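Local coordinates for periplasmic binding protein/LacI transcriptional regulator (Alkaliphilus metalliredigens, PDB 3CTP) that binds the sugar beta-D-xylulofuranose in a periplasmic-binding-protein-like core and, as a LacI-family member, probably regulates transcription by binding DNA, at residues A[72-77]-A[282-287]; A[177-182]-A[186-191]; A[212-217]-A[239-244]; A[217-222]-A[246-251]. One frame throughout, in Å; residues are numbered along the deposited sequence.

Contact 1 (A[72-77]-A[282-287]). With XLF (beta-D-xylulofuranose), chain C.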
# COMPACT_ATOMS: atom_id res chain seq x y z
N ASN A 72 -2.86 2.42 2.88
CA ASN A 72 -3.07 1.51 4.02
C ASN A 72 -3.15 0.08 3.51
O ASN A 72 -4.01 -0.24 2.68
CB ASN A 72 -4.38 1.93 4.71
CG ASN A 72 -4.72 1.04 5.89
OD1 ASN A 72 -4.19 -0.07 6.05
ND2 ASN A 72 -5.61 1.55 6.76
N PRO A 73 -2.21 -0.77 3.94
CA PRO A 73 -2.17 -2.15 3.47
C PRO A 73 -3.50 -2.84 3.51
O PRO A 73 -3.82 -3.61 2.62
CB PRO A 73 -1.21 -2.82 4.48
CG PRO A 73 -0.20 -1.73 4.71
CD PRO A 73 -1.07 -0.47 4.85
N PHE A 74 -4.32 -2.56 4.52
CA PHE A 74 -5.60 -3.27 4.60
C PHE A 74 -6.44 -2.94 3.35
O PHE A 74 -7.09 -3.82 2.76
CB PHE A 74 -6.38 -2.83 5.85
CG PHE A 74 -7.77 -3.43 5.91
CD1 PHE A 74 -7.94 -4.74 6.32
CD2 PHE A 74 -8.87 -2.69 5.49
CE1 PHE A 74 -9.22 -5.32 6.34
CE2 PHE A 74 -10.16 -3.24 5.49
CZ PHE A 74 -10.32 -4.57 5.91
N PHE A 75 -6.45 -1.68 2.94
CA PHE A 75 -7.29 -1.36 1.78
C PHE A 75 -6.71 -1.85 0.46
O PHE A 75 -7.48 -2.15 -0.47
CB PHE A 75 -7.61 0.14 1.70
CG PHE A 75 -8.58 0.57 2.76
CD1 PHE A 75 -9.89 0.12 2.72
CD2 PHE A 75 -8.16 1.37 3.80
CE1 PHE A 75 -10.80 0.48 3.74
CE2 PHE A 75 -9.06 1.72 4.82
CZ PHE A 75 -10.38 1.29 4.78
N ASN A 76 -5.40 -1.92 0.35
CA ASN A 76 -4.93 -2.52 -0.90
C ASN A 76 -5.18 -4.02 -0.95
O ASN A 76 -5.47 -4.57 -2.01
CB ASN A 76 -3.51 -2.09 -1.32
CG ASN A 76 -2.44 -2.49 -0.36
OD1 ASN A 76 -2.20 -3.70 -0.18
ND2 ASN A 76 -1.65 -1.49 0.15
N GLN A 77 -5.12 -4.71 0.16
CA GLN A 77 -5.46 -6.12 0.14
C GLN A 77 -6.94 -6.33 -0.10
O GLN A 77 -7.30 -7.16 -0.84
CB GLN A 77 -5.10 -6.78 1.46
CG GLN A 77 -3.60 -6.87 1.72
CD GLN A 77 -3.27 -7.42 3.08
OE1 GLN A 77 -2.94 -6.70 3.98
NE2 GLN A 77 -3.32 -8.70 3.20
N ILE A 282 -6.16 -8.14 15.63
CA ILE A 282 -7.48 -8.72 15.46
C ILE A 282 -7.71 -8.86 13.97
O ILE A 282 -7.61 -7.89 13.20
CB ILE A 282 -8.58 -7.79 16.02
CG1 ILE A 282 -8.31 -7.43 17.49
CG2 ILE A 282 -9.96 -8.46 15.86
CD1 ILE A 282 -8.31 -8.65 18.45
N ASN A 283 -8.00 -10.07 13.54
CA ASN A 283 -8.23 -10.36 12.14
C ASN A 283 -9.55 -9.82 11.60
O ASN A 283 -10.60 -10.17 12.13
CB ASN A 283 -8.25 -11.89 11.94
CG ASN A 283 -8.32 -12.29 10.49
OD1 ASN A 283 -7.33 -12.16 9.76
ND2 ASN A 283 -9.48 -12.82 10.06
N GLN A 284 -9.49 -9.01 10.53
CA GLN A 284 -10.68 -8.80 9.69
C GLN A 284 -10.67 -9.80 8.55
O GLN A 284 -9.63 -9.96 7.88
CB GLN A 284 -10.68 -7.40 9.08
CG GLN A 284 -10.85 -6.28 10.08
CD GLN A 284 -11.35 -5.02 9.40
OE1 GLN A 284 -12.48 -4.98 8.94
NE2 GLN A 284 -10.52 -3.96 9.39
N PRO A 285 -11.80 -10.49 8.33
CA PRO A 285 -11.78 -11.59 7.36
C PRO A 285 -11.97 -11.07 5.95
O PRO A 285 -13.10 -11.02 5.42
CB PRO A 285 -12.97 -12.46 7.78
CG PRO A 285 -13.94 -11.48 8.44
CD PRO A 285 -13.04 -10.45 9.13
N ILE A 286 -10.86 -10.64 5.34
CA ILE A 286 -10.93 -9.97 4.05
C ILE A 286 -11.65 -10.81 3.00
O ILE A 286 -12.45 -10.29 2.20
CB ILE A 286 -9.50 -9.59 3.57
CG1 ILE A 286 -8.97 -8.47 4.49
CG2 ILE A 286 -9.52 -9.12 2.14
CD1 ILE A 286 -7.53 -7.97 4.15
N GLU A 287 -11.37 -12.12 2.95
CA GLU A 287 -12.04 -12.94 1.94
C GLU A 287 -13.56 -12.93 2.13
O GLU A 287 -14.33 -12.80 1.15
CB GLU A 287 -11.53 -14.39 1.93
CG GLU A 287 -10.09 -14.51 1.43
CD GLU A 287 -9.99 -14.53 -0.07
OE1 GLU A 287 -10.97 -14.91 -0.74
OE2 GLU A 287 -8.90 -14.17 -0.59
O4 XLF C . -11.91 2.16 9.43
C4 XLF C . -11.08 1.16 10.01
C5 XLF C . -9.80 1.84 10.47
O5 XLF C . -8.78 1.41 9.55
C3 XLF C . -10.62 0.16 8.96
O3 XLF C . -11.27 -1.11 9.11
C2 XLF C . -9.15 0.08 9.24
O2 XLF C . -8.89 -0.77 10.38
C1 XLF C . -8.35 -0.39 8.04
O1 XLF C . -6.95 -0.32 8.35

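Contact 2 (A[177-182]-A[186-191]). With XLF (beta-D-xylulofuranose), chain C.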
# COMPACT_ATOMS: atom_id res chain seq x y z
N HIS A 177 -5.31 3.41 24.78
CA HIS A 177 -5.88 3.10 23.45
C HIS A 177 -5.65 4.31 22.55
O HIS A 177 -6.08 5.42 22.88
CB HIS A 177 -7.38 2.77 23.55
CG HIS A 177 -8.06 2.63 22.22
ND1 HIS A 177 -7.44 2.03 21.14
CD2 HIS A 177 -9.29 2.98 21.79
CE1 HIS A 177 -8.27 2.03 20.10
NE2 HIS A 177 -9.40 2.59 20.47
N ILE A 178 -4.90 4.09 21.47
CA ILE A 178 -4.76 5.10 20.43
C ILE A 178 -5.93 4.85 19.49
O ILE A 178 -5.95 3.83 18.76
CB ILE A 178 -3.42 4.97 19.72
CG1 ILE A 178 -2.33 5.28 20.77
CG2 ILE A 178 -3.34 5.97 18.53
CD1 ILE A 178 -0.89 5.14 20.30
N LYS A 179 -6.93 5.73 19.59
CA LYS A 179 -8.18 5.56 18.85
C LYS A 179 -8.18 6.31 17.54
O LYS A 179 -7.38 7.23 17.33
CB LYS A 179 -9.39 5.94 19.71
CG LYS A 179 -9.52 7.39 19.99
CD LYS A 179 -10.85 7.72 20.80
CE LYS A 179 -12.10 7.45 20.02
NZ LYS A 179 -12.31 8.36 18.84
N GLY A 180 -9.04 5.87 16.65
CA GLY A 180 -9.11 6.47 15.32
C GLY A 180 -10.01 7.68 15.32
O GLY A 180 -10.65 8.01 16.34
N PRO A 181 -10.07 8.37 14.17
CA PRO A 181 -10.91 9.51 13.93
C PRO A 181 -12.37 9.17 14.24
O PRO A 181 -12.81 8.08 13.89
CB PRO A 181 -10.80 9.68 12.41
CG PRO A 181 -9.50 9.19 12.04
CD PRO A 181 -9.20 8.06 13.02
N GLU A 182 -13.11 10.10 14.83
CA GLU A 182 -14.51 9.91 15.18
C GLU A 182 -15.42 9.61 13.98
O GLU A 182 -16.49 8.99 14.15
CB GLU A 182 -15.02 11.14 15.93
CG GLU A 182 -16.40 11.00 16.49
CD GLU A 182 -16.79 12.21 17.31
OE1 GLU A 182 -15.90 12.78 18.00
OE2 GLU A 182 -17.98 12.60 17.26
N ALA A 186 -16.20 2.36 12.35
CA ALA A 186 -15.53 1.14 12.79
C ALA A 186 -14.63 1.39 13.98
O ALA A 186 -14.60 0.59 14.92
CB ALA A 186 -14.73 0.53 11.64
N THR A 187 -13.85 2.47 13.93
CA THR A 187 -12.95 2.71 15.05
C THR A 187 -13.70 3.17 16.29
O THR A 187 -13.25 2.94 17.43
CB THR A 187 -11.77 3.65 14.69
OG1 THR A 187 -12.26 4.91 14.24
CG2 THR A 187 -10.97 3.04 13.55
N GLU A 188 -14.83 3.84 16.08
CA GLU A 188 -15.65 4.22 17.24
C GLU A 188 -16.16 2.97 17.95
O GLU A 188 -16.18 2.91 19.17
CB GLU A 188 -16.83 5.10 16.84
CG GLU A 188 -16.42 6.54 16.45
CD GLU A 188 -15.88 7.30 17.66
OE1 GLU A 188 -16.68 7.81 18.46
OE2 GLU A 188 -14.66 7.36 17.83
N LEU A 189 -16.57 1.97 17.18
CA LEU A 189 -17.03 0.72 17.81
C LEU A 189 -15.88 -0.00 18.49
O LEU A 189 -16.05 -0.58 19.58
CB LEU A 189 -17.71 -0.17 16.76
CG LEU A 189 -19.11 0.29 16.36
CD1 LEU A 189 -19.57 -0.51 15.15
CD2 LEU A 189 -20.06 0.13 17.54
N ARG A 190 -14.68 0.00 17.88
CA ARG A 190 -13.54 -0.62 18.57
C ARG A 190 -13.26 0.06 19.91
O ARG A 190 -12.99 -0.58 20.92
CB ARG A 190 -12.26 -0.58 17.71
CG ARG A 190 -12.41 -1.41 16.45
CD ARG A 190 -11.27 -1.17 15.46
NE ARG A 190 -11.67 -1.72 14.16
CZ ARG A 190 -11.04 -1.50 13.01
NH1 ARG A 190 -9.95 -0.74 12.97
NH2 ARG A 190 -11.53 -2.04 11.90
N TYR A 191 -13.33 1.39 19.91
CA TYR A 191 -13.14 2.16 21.13
C TYR A 191 -14.18 1.78 22.18
O TYR A 191 -13.85 1.54 23.34
CB TYR A 191 -13.23 3.65 20.76
CG TYR A 191 -13.67 4.57 21.86
CD1 TYR A 191 -12.79 5.00 22.82
CD2 TYR A 191 -14.96 5.06 21.88
CE1 TYR A 191 -13.20 5.87 23.84
CE2 TYR A 191 -15.37 5.93 22.87
CZ TYR A 191 -14.49 6.31 23.84
OH TYR A 191 -14.90 7.20 24.82
O4 XLF C . -11.91 2.16 9.43
C4 XLF C . -11.08 1.16 10.01
C5 XLF C . -9.80 1.84 10.47
O5 XLF C . -8.78 1.41 9.55
C3 XLF C . -10.62 0.16 8.96
O3 XLF C . -11.27 -1.11 9.11
C2 XLF C . -9.15 0.08 9.24
O2 XLF C . -8.89 -0.77 10.38
C1 XLF C . -8.35 -0.39 8.04
O1 XLF C . -6.95 -0.32 8.35
O HOH W 1 -10.48 3.36 17.90
O HOH W 2 -12.59 6.09 16.68

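Contact 3 (A[212-217]-A[239-244]). With XLF (beta-D-xylulofuranose), chain C.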
# COMPACT_ATOMS: atom_id res chain seq x y z
N HIS A 212 -6.44 11.20 11.59
CA HIS A 212 -6.35 10.66 10.24
C HIS A 212 -5.92 9.20 10.33
O HIS A 212 -5.27 8.80 11.29
CB HIS A 212 -5.25 11.39 9.44
CG HIS A 212 -5.46 12.86 9.33
ND1 HIS A 212 -4.96 13.75 10.26
CD2 HIS A 212 -6.11 13.60 8.41
CE1 HIS A 212 -5.30 14.99 9.91
NE2 HIS A 212 -6.00 14.92 8.78
N ASP A 213 -6.28 8.43 9.31
CA ASP A 213 -5.65 7.13 9.09
C ASP A 213 -4.21 7.41 8.65
O ASP A 213 -3.80 8.57 8.46
CB ASP A 213 -6.43 6.39 7.99
CG ASP A 213 -6.15 4.90 7.93
OD1 ASP A 213 -5.34 4.38 8.73
OD2 ASP A 213 -6.79 4.24 7.07
N PHE A 214 -3.44 6.35 8.45
CA PHE A 214 -2.04 6.53 8.03
C PHE A 214 -1.88 7.46 6.83
O PHE A 214 -2.60 7.35 5.81
CB PHE A 214 -1.43 5.17 7.64
CG PHE A 214 -0.00 5.27 7.18
CD1 PHE A 214 1.00 5.54 8.10
CD2 PHE A 214 0.34 5.11 5.84
CE1 PHE A 214 2.35 5.66 7.69
CE2 PHE A 214 1.70 5.21 5.44
CZ PHE A 214 2.68 5.49 6.36
N GLN A 215 -0.92 8.39 6.94
CA GLN A 215 -0.48 9.20 5.83
C GLN A 215 1.03 9.18 5.95
O GLN A 215 1.56 9.07 7.06
CB GLN A 215 -0.89 10.67 6.04
CG GLN A 215 -2.39 10.96 6.08
CD GLN A 215 -2.68 12.46 6.34
OE1 GLN A 215 -3.21 13.15 5.49
NE2 GLN A 215 -2.29 12.94 7.52
N VAL A 216 1.72 9.33 4.83
CA VAL A 216 3.17 9.28 4.85
C VAL A 216 3.73 10.38 5.77
O VAL A 216 4.75 10.18 6.44
CB VAL A 216 3.74 9.39 3.44
CG1 VAL A 216 5.25 9.52 3.47
CG2 VAL A 216 3.32 8.14 2.67
N LYS A 217 3.03 11.51 5.84
CA LYS A 217 3.46 12.58 6.76
C LYS A 217 3.52 12.17 8.22
O LYS A 217 4.27 12.77 9.01
CB LYS A 217 2.61 13.84 6.59
CG LYS A 217 1.16 13.67 6.91
CD LYS A 217 0.46 15.02 6.68
CE LYS A 217 1.41 16.17 6.99
NZ LYS A 217 1.57 16.44 8.44
N ASN A 239 -5.50 0.52 14.22
CA ASN A 239 -5.25 -0.41 13.12
C ASN A 239 -3.79 -0.75 13.00
O ASN A 239 -2.97 -0.20 13.75
CB ASN A 239 -5.86 0.06 11.77
CG ASN A 239 -5.17 1.26 11.20
OD1 ASN A 239 -4.06 1.58 11.58
ND2 ASN A 239 -5.84 1.95 10.25
N ASP A 240 -3.48 -1.73 12.16
CA ASP A 240 -2.12 -2.24 12.11
C ASP A 240 -1.12 -1.24 11.55
O ASP A 240 0.01 -1.17 12.03
CB ASP A 240 -2.02 -3.54 11.29
CG ASP A 240 -2.68 -4.72 11.97
OD1 ASP A 240 -2.99 -4.66 13.18
OD2 ASP A 240 -2.86 -5.75 11.26
N ILE A 241 -1.52 -0.48 10.53
CA ILE A 241 -0.56 0.49 9.95
C ILE A 241 -0.26 1.62 10.95
O ILE A 241 0.89 2.05 11.10
CB ILE A 241 -1.01 0.98 8.54
CG1 ILE A 241 0.06 1.88 7.91
CG2 ILE A 241 -2.36 1.64 8.60
CD1 ILE A 241 1.34 1.13 7.58
N ALA A 242 -1.28 2.08 11.69
CA ALA A 242 -1.00 3.06 12.75
C ALA A 242 -0.12 2.42 13.84
O ALA A 242 0.79 3.04 14.38
CB ALA A 242 -2.33 3.56 13.34
N ALA A 243 -0.38 1.16 14.17
CA ALA A 243 0.46 0.49 15.19
C ALA A 243 1.93 0.45 14.75
O ALA A 243 2.83 0.59 15.57
CB ALA A 243 -0.02 -0.97 15.43
N ALA A 244 2.16 0.22 13.45
CA ALA A 244 3.53 0.19 12.94
C ALA A 244 4.22 1.53 13.20
O ALA A 244 5.43 1.56 13.51
CB ALA A 244 3.52 -0.10 11.42
O4 XLF C . -11.91 2.16 9.43
C4 XLF C . -11.08 1.16 10.01
C5 XLF C . -9.80 1.84 10.47
O5 XLF C . -8.78 1.41 9.55
C3 XLF C . -10.62 0.16 8.96
O3 XLF C . -11.27 -1.11 9.11
C2 XLF C . -9.15 0.08 9.24
O2 XLF C . -8.89 -0.77 10.38
C1 XLF C . -8.35 -0.39 8.04
O1 XLF C . -6.95 -0.32 8.35

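Contact 4 (A[217-222]-A[246-251])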
# COMPACT_ATOMS: atom_id res chain seq x y z
N LYS A 217 3.03 11.51 5.84
CA LYS A 217 3.46 12.58 6.76
C LYS A 217 3.52 12.17 8.22
O LYS A 217 4.27 12.77 9.01
CB LYS A 217 2.61 13.84 6.59
CG LYS A 217 1.16 13.67 6.91
CD LYS A 217 0.46 15.02 6.68
CE LYS A 217 1.41 16.17 6.99
NZ LYS A 217 1.57 16.44 8.44
N MET A 218 2.75 11.15 8.60
CA MET A 218 2.76 10.67 9.97
C MET A 218 4.16 10.27 10.39
O MET A 218 4.49 10.29 11.58
CB MET A 218 1.76 9.50 10.10
CG MET A 218 1.25 9.13 11.49
SD MET A 218 -0.22 8.01 11.37
CE MET A 218 -1.58 9.19 11.22
N LEU A 219 5.01 9.89 9.44
CA LEU A 219 6.35 9.44 9.81
C LEU A 219 7.24 10.59 10.28
O LEU A 219 8.32 10.35 10.85
CB LEU A 219 7.00 8.68 8.64
CG LEU A 219 6.22 7.42 8.22
CD1 LEU A 219 6.78 6.84 6.93
CD2 LEU A 219 6.29 6.36 9.30
N GLU A 220 6.79 11.83 10.03
CA GLU A 220 7.49 13.06 10.41
C GLU A 220 6.77 13.79 11.55
O GLU A 220 7.12 14.95 11.85
CB GLU A 220 7.61 14.03 9.22
CG GLU A 220 7.97 13.37 7.88
CD GLU A 220 7.53 14.21 6.67
OE1 GLU A 220 7.44 15.45 6.80
OE2 GLU A 220 7.29 13.62 5.59
N GLU A 221 5.77 13.15 12.15
CA GLU A 221 4.97 13.75 13.23
C GLU A 221 5.28 13.08 14.57
O GLU A 221 5.46 11.86 14.62
CB GLU A 221 3.48 13.63 12.92
CG GLU A 221 3.11 14.44 11.68
CD GLU A 221 1.67 14.30 11.30
OE1 GLU A 221 1.04 13.26 11.59
OE2 GLU A 221 1.17 15.23 10.64
N ASP A 222 5.35 13.87 15.63
CA ASP A 222 5.62 13.36 16.98
C ASP A 222 4.35 13.31 17.79
O ASP A 222 3.41 14.04 17.49
CB ASP A 222 6.53 14.33 17.73
CG ASP A 222 7.90 14.48 17.10
OD1 ASP A 222 8.41 13.51 16.52
OD2 ASP A 222 8.47 15.59 17.22
N VAL A 246 3.49 3.67 15.58
CA VAL A 246 3.70 3.78 17.03
C VAL A 246 4.92 2.95 17.45
O VAL A 246 5.76 3.41 18.21
CB VAL A 246 2.45 3.31 17.81
CG1 VAL A 246 2.74 3.22 19.35
CG2 VAL A 246 1.26 4.23 17.51
N MET A 247 5.03 1.73 16.94
CA MET A 247 6.17 0.90 17.30
C MET A 247 7.47 1.54 16.79
O MET A 247 8.51 1.43 17.46
CB MET A 247 6.01 -0.49 16.69
CG MET A 247 4.93 -1.32 17.41
SD MET A 247 4.56 -2.99 16.72
CE MET A 247 6.18 -3.80 16.79
N ARG A 248 7.43 2.15 15.61
CA ARG A 248 8.64 2.81 15.07
C ARG A 248 9.10 3.90 16.03
O ARG A 248 10.31 4.03 16.33
CB ARG A 248 8.36 3.44 13.70
CG ARG A 248 9.33 4.61 13.32
CD ARG A 248 8.94 5.16 11.93
NE ARG A 248 9.82 6.21 11.42
CZ ARG A 248 9.58 7.51 11.56
NH1 ARG A 248 8.51 7.91 12.23
NH2 ARG A 248 10.42 8.40 11.04
N ALA A 249 8.15 4.68 16.53
CA ALA A 249 8.48 5.76 17.47
C ALA A 249 9.05 5.20 18.75
O ALA A 249 10.00 5.75 19.29
CB ALA A 249 7.26 6.60 17.77
N LEU A 250 8.45 4.13 19.26
CA LEU A 250 8.96 3.49 20.49
C LEU A 250 10.37 2.94 20.27
O LEU A 250 11.26 3.13 21.12
CB LEU A 250 8.01 2.37 20.94
CG LEU A 250 6.68 2.85 21.54
CD1 LEU A 250 5.69 1.71 21.66
CD2 LEU A 250 6.88 3.53 22.90
N LYS A 251 10.58 2.28 19.12
CA LYS A 251 11.92 1.72 18.82
C LYS A 251 12.98 2.83 18.76
O LYS A 251 14.13 2.63 19.22
CB LYS A 251 11.88 0.95 17.48
CG LYS A 251 11.20 -0.41 17.54
CD LYS A 251 11.02 -0.96 16.12
CE LYS A 251 10.42 -2.35 16.10
NZ LYS A 251 10.42 -2.89 14.70

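Contact 1 (A[72-77]-A[282-287])
The carboxamide of Gln284 lies over one face of the Phe74 ring, its plane only 13° from that of the ring, with NE2 3.5 Å from Phe74 CZ and displaced toward the rim. Phe74 CG stands anti to the backbone N (chi1 174°), which carries the ring across to the other segment. Apolar contacts extend the join: Ile286 CG1 packs 3.7 Å from Phe74 CE1, and Ile286 CD1 reaches Gln77 CB at 3.8 Å. Two helix starts, one capped by the Asn72 side chain and the other preceded by Pro285, meet at the sugar pocket of a periplasmic-binding-protein fold, where helices 73-88 and 286-302 come together. With an alanine in place of Phe74, the Gln284 amide and Ile286 would probably lose the surface they rest on, and sugar C1, 3.5 Å from Phe74 CD2, would lose a wall. Hydrogen bonds serve both helix and sugar. Asn72 OD1 accepts from Phe74 N, the donor lying well above the carbonyl plane, while Asn72 ND2 gives to sugar O1 at 2.8 Å. Gln284 NE2 donates to sugar O3 at 3.0 Å and to Asp267, and Ser154 bonds to Gln284 OE1.

Contact 2 (A[177-182]-A[186-191])
Lys179 and Glu188 form a salt bridge, NZ to OE2 at 2.7 Å, in which the ammonium meets the carboxylate oxygen almost head-on to its C-O bond. The same NZ gives to Gly180 O at 3.0 Å and pairs with Glu209, so three acceptors surround one charge. Bends at chi3 (-66°) and chi4 (-67°) curl the lysine back to this spot and lay its CE over one face of the Tyr191 ring, a CH-pi contact 4.0 Å from the centroid. The setting is the beta-alpha-beta unit of strand 175-179 and helix 185-200: strand residues 177-179 run nearly antiparallel to helix residues 186-191, and two waters bridge the segments. One accepts from Gly180 N, donates to Thr187 O at 2.8 Å and meets His177 NE2 at 2.9 Å; the other ring nitrogen of His177, ND1, is bonded to Phe236 O. The second water stands within bonding distance of Gly180 O, Glu188 OE2 and Thr187 OG1, and Thr187 OG1 is also bonded to Phe184 O. On the sugar side, Arg190 NH1 donates to O2 at 2.8 Å and NH2 to O3 at 3.0 Å, while Asn156 takes NE. With Lys179 placed between two carboxylates, its positive charge is likely to be strongly stabilised, and Gly180 N, Gly180 O and Thr187 O are met by that ammonium and the two waters.

Contact 3 (A[212-217]-A[239-244])
Asp213 faces Asn239 where a loop following strand 206-209 passes the start of helix 240-252, at the sugar-binding end of a parallel alpha/beta lobe of the periplasmic-binding-protein fold. Asp213 OD1 is gripped twice: Asn239 ND2 donates to it at 2.9 Å and Phe214 N at 2.8 Å, the two arriving from opposite faces of the carboxylate plane. Its other oxygen, OD2, makes a salt bridge with Arg124 and a hydrogen bond with Asn72, so both oxygens of this buried group are satisfied and its negative charge is probably well compensated. Next in line comes Phe214, whose chi1 of 179° turns CG away from the backbone N and swings the ring over to the helix. Ile241 CG1 comes down on one face in a CH-pi contact, 3.9 Å from the ring centroid, and also lies 3.6 Å from Phe214 CB. Val216 N lies over the rim of the opposite face. Phe270 of the second subunit meets the Phe214 ring as well, so the loop here also belongs to the dimer contact. Across from Asp213, Asn239 spends both hydrogens of its amide: one goes to Asp213, the other to the ring oxygen O5 of the sugar at 3.1 Å, in a nearly straight bond (168°). A leucine in place of Asn239 would probably leave Asp213 OD1 and sugar O5 without this donor and strip the helix of its side-chain cap. That cap is made by Asn239 OD1, which accepts from Ala242 N at 2.8 Å, nearly along the C=O axis.

Contact 4 (A[217-222]-A[246-251])
Leu219 and Arg248 meet where a 3-10 turn that runs on to residue 220, closed by Glu220 N to Lys217 O at 2.9 Å, lies beside residues 246-251 of helix 240-252 with their regular i to i-4 bonds. This is loop-on-helix packing in the alpha/beta lobe: the chain between strands 206-209 and 234-237 folds back beside the helix, close to the second subunit. One arginine carries the join. In Arg248, CG lies on the far side of CB from the backbone N (chi1 157°) and the chain runs extended from CG to NE, which projects the guanidinium well clear of the helix. Its two terminal nitrogens share a single acceptor, Leu219 O: NH1 approaches to 2.8 Å and NH2 to 2.9 Å, yet both bonds are weak, because their N-H directions, bent to 127° and 125°, straddle the oxygen. The stronger partner of the group is Glu273 of the second subunit, which makes a salt bridge with NH2, so the carbonyl serves as a secondary acceptor for a charge engaged across the dimer interface. Apolar atoms meet alongside the two bonds. The leucine side chain crosses the arginine at about a right angle, and Leu274 of the second subunit packs on Leu219. Leu219 CD2 lies 3.9 Å from the methylene carbon CD of Arg248. Nearer the end of the arginine, Leu219 CB sits 3.8 Å above one face of the guanidinium plane, displaced toward its rim, with Arg248 NH1 4.0 Å away.

Overall arrangement
From the N terminus, residues 72-77 open the widest loop, which contact 1 closes only at 282-287; the other three contacts all fall within it. Contact 2 comes first, a short closure inside one beta-alpha-beta unit. In series after it, contacts 3 and 4 cross: their segments alternate, they share Lys217, and both pack the loop beyond strand 206-209 against helix 240-252. Contacts 1, 2 and 3 converge on the sugar from different sides, and contacts 1 and 3 touch each other, joining the start of helix 73-88 to the lobe of helix 240-252. Contact 4, about 22 Å from contact 1 between centres, does not touch it, but contacts 1, 3 and 4 all reach the second subunit.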